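Long-range contact in short chain dehydrogenase (Salmonella typhi, PDB 3G1T), which is probably an NAD(P)-dependent oxidoreductase with the Rossmann fold of the short-chain dehydrogenase family, its substrate not established: residues Tyr5-Leu11 with Leu228-Asp234. Sequence-based numbering, arbitrary orientation. Where two conformers were deposited one is given.
With MG (magnesium ion), chain B.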
# COMPACT_ATOMS: atom_id res chain seq x y z
N TYR A 5 -2.58 -5.86 31.23
CA TYR A 5 -2.47 -4.37 31.49
C TYR A 5 -3.67 -3.81 32.18
O TYR A 5 -4.75 -3.67 31.55
CB TYR A 5 -2.26 -3.58 30.17
CG TYR A 5 -1.95 -2.11 30.32
CD1 TYR A 5 -0.86 -1.67 31.09
CD2 TYR A 5 -2.73 -1.11 29.65
CE1 TYR A 5 -0.55 -0.28 31.19
CE2 TYR A 5 -2.39 0.27 29.77
CZ TYR A 5 -1.32 0.66 30.55
OH TYR A 5 -0.97 2.00 30.71
N GLN A 6 -3.44 -3.33 33.41
CA GLN A 6 -4.48 -2.77 34.27
C GLN A 6 -4.03 -1.42 34.86
O GLN A 6 -3.68 -1.37 36.03
CB GLN A 6 -4.78 -3.72 35.45
CG GLN A 6 -4.37 -5.17 35.20
CD GLN A 6 -5.15 -6.13 36.08
OE1 GLN A 6 -4.87 -6.27 37.27
NE2 GLN A 6 -6.16 -6.76 35.49
N PRO A 7 -4.08 -0.35 34.05
CA PRO A 7 -3.66 0.99 34.46
C PRO A 7 -4.67 1.64 35.40
O PRO A 7 -5.85 1.24 35.46
CB PRO A 7 -3.69 1.76 33.16
CG PRO A 7 -4.71 1.14 32.34
CD PRO A 7 -4.62 -0.34 32.67
N LYS A 8 -4.20 2.62 36.13
CA LYS A 8 -5.06 3.53 36.88
C LYS A 8 -6.16 4.21 36.02
O LYS A 8 -5.99 4.46 34.82
CB LYS A 8 -4.16 4.58 37.56
CG LYS A 8 -3.27 3.95 38.65
CD LYS A 8 -2.90 4.99 39.64
CE LYS A 8 -1.47 4.93 39.98
NZ LYS A 8 -1.27 3.79 40.82
N GLN A 9 -7.26 4.55 36.69
CA GLN A 9 -8.44 5.07 36.05
C GLN A 9 -8.22 6.43 35.47
O GLN A 9 -9.00 6.85 34.64
CB GLN A 9 -9.66 5.02 37.07
CG GLN A 9 -11.02 4.98 36.37
CD GLN A 9 -11.22 3.74 35.54
OE1 GLN A 9 -10.96 2.65 35.99
NE2 GLN A 9 -11.65 3.93 34.28
N ASP A 10 -7.12 7.12 35.88
CA ASP A 10 -6.83 8.42 35.34
C ASP A 10 -5.60 8.40 34.44
O ASP A 10 -4.99 9.45 34.17
CB ASP A 10 -6.69 9.47 36.45
CG ASP A 10 -5.61 9.17 37.42
OD1 ASP A 10 -5.08 8.05 37.40
OD2 ASP A 10 -5.30 10.09 38.20
N LEU A 11 -5.29 7.21 33.89
CA LEU A 11 -4.21 7.16 32.84
C LEU A 11 -4.26 8.28 31.81
O LEU A 11 -3.18 8.85 31.49
CB LEU A 11 -4.27 5.81 32.11
CG LEU A 11 -3.15 5.48 31.08
CD1 LEU A 11 -1.82 5.22 31.83
CD2 LEU A 11 -3.56 4.34 30.19
N LEU A 228 -5.66 1.29 25.18
CA LEU A 228 -5.32 2.14 26.32
C LEU A 228 -3.78 2.28 26.45
O LEU A 228 -3.29 3.44 26.58
CB LEU A 228 -5.81 1.50 27.66
CG LEU A 228 -7.27 1.83 27.83
CD1 LEU A 228 -7.89 0.80 28.87
CD2 LEU A 228 -7.47 3.39 28.20
N TRP A 229 -3.05 1.15 26.38
CA TRP A 229 -1.57 1.19 26.57
C TRP A 229 -0.90 2.13 25.55
O TRP A 229 -0.07 2.98 25.92
CB TRP A 229 -1.05 -0.22 26.43
CG TRP A 229 0.44 -0.28 26.63
CD1 TRP A 229 1.11 -0.19 27.84
CD2 TRP A 229 1.41 -0.47 25.63
NE1 TRP A 229 2.48 -0.31 27.62
CE2 TRP A 229 2.69 -0.45 26.27
CE3 TRP A 229 1.33 -0.65 24.24
CZ2 TRP A 229 3.89 -0.66 25.56
CZ3 TRP A 229 2.51 -0.81 23.52
CH2 TRP A 229 3.78 -0.81 24.19
N LEU A 230 -1.31 2.05 24.28
CA LEU A 230 -0.68 2.96 23.27
C LEU A 230 -0.98 4.43 23.43
O LEU A 230 -0.23 5.24 22.91
CB LEU A 230 -0.99 2.53 21.82
CG LEU A 230 -0.18 1.32 21.34
CD1 LEU A 230 -0.69 0.90 19.97
CD2 LEU A 230 1.36 1.56 21.22
N MET A 231 -2.08 4.82 24.13
CA MET A 231 -2.35 6.27 24.28
C MET A 231 -1.72 6.85 25.57
O MET A 231 -1.51 8.06 25.66
CB MET A 231 -3.88 6.52 24.30
CG MET A 231 -4.54 6.46 22.87
SD MET A 231 -3.81 7.59 21.62
CE MET A 231 -4.50 6.94 20.10
N GLY A 232 -1.41 5.97 26.53
CA GLY A 232 -0.84 6.30 27.89
C GLY A 232 0.67 6.35 27.88
O GLY A 232 1.40 5.81 26.98
N ASP A 233 1.19 6.92 28.96
CA ASP A 233 2.62 7.15 28.96
C ASP A 233 3.44 5.85 29.07
O ASP A 233 4.67 5.92 28.86
CB ASP A 233 2.99 8.03 30.18
CG ASP A 233 2.64 9.48 29.98
OD1 ASP A 233 2.35 9.90 28.85
OD2 ASP A 233 2.64 10.21 31.01
N ASP A 234 2.83 4.69 29.40
CA ASP A 234 3.59 3.40 29.55
C ASP A 234 4.19 2.90 28.24
O ASP A 234 5.12 2.09 28.24
CB ASP A 234 2.73 2.33 30.19
CG ASP A 234 2.38 2.67 31.68
OD1 ASP A 234 3.25 3.23 32.39
OD2 ASP A 234 1.23 2.48 32.14
MG MG B . 1.81 12.04 31.45
O HOH W 1 -0.43 8.57 30.76
O HOH W 2 2.41 12.55 29.45
O HOH W 3 -0.03 11.49 30.97
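The phenol ring of Tyr5 stands between Trp229 on one face and its own near neighbour Pro7 on the other. Trp229 presents the CD1 edge of its indole, and the pair forms a T-shaped (edge-to-face) stack, the Tyr5 ring and the Trp229 five-membered ring having centroids 4.9 Å apart and planes 87° apart. Pro7 CD lies over the opposite face, toward the rim. Asp234 OD2 lies at the ring edge, in its plane, the carboxylate itself standing perpendicular. Tyr5 OH donates to Asp234 OD2 over 2.7 Å, reaching that oxygen on its anti side and only 15° out of the carboxylate plane. Because CG of Tyr5 is anti to the backbone N (chi1 -172°), the ring lies against Leu228 and Trp229, where CE2 packs 3.4 Å from Trp229 CA. Tyrosine suits this place by joining an aromatic face to a hydroxyl able to donate to the carboxylate, and aspartate supplies the acceptor.

Leu11, which closes a type I turn begun at Lys8, adds to the apolar part with its branched end, CD2 lying 4.4 Å from Leu228 CB. Gly232, having no side chain, lets Leu11 CG come to 4.0 Å from Gly232 CA. A water bridges the two backbones, donating to Leu11 O and accepting from Asp233 N. Next to it, Asp233 OD2 binds a magnesium ion, while OD1 accepts from one of the metal's waters.

The contact lays the N-terminal segment ahead of strand 16-19 against the C-terminal end of helix 224-231 in the Rossmann fold. Leu228 also packs on Thr33 and Tyr34 of helix 25-36, whereas Trp229, its indole broad enough to serve two aromatic partners, meets Phe243 edge-to-face on strand 242-244, at one edge of the sheet within this chain.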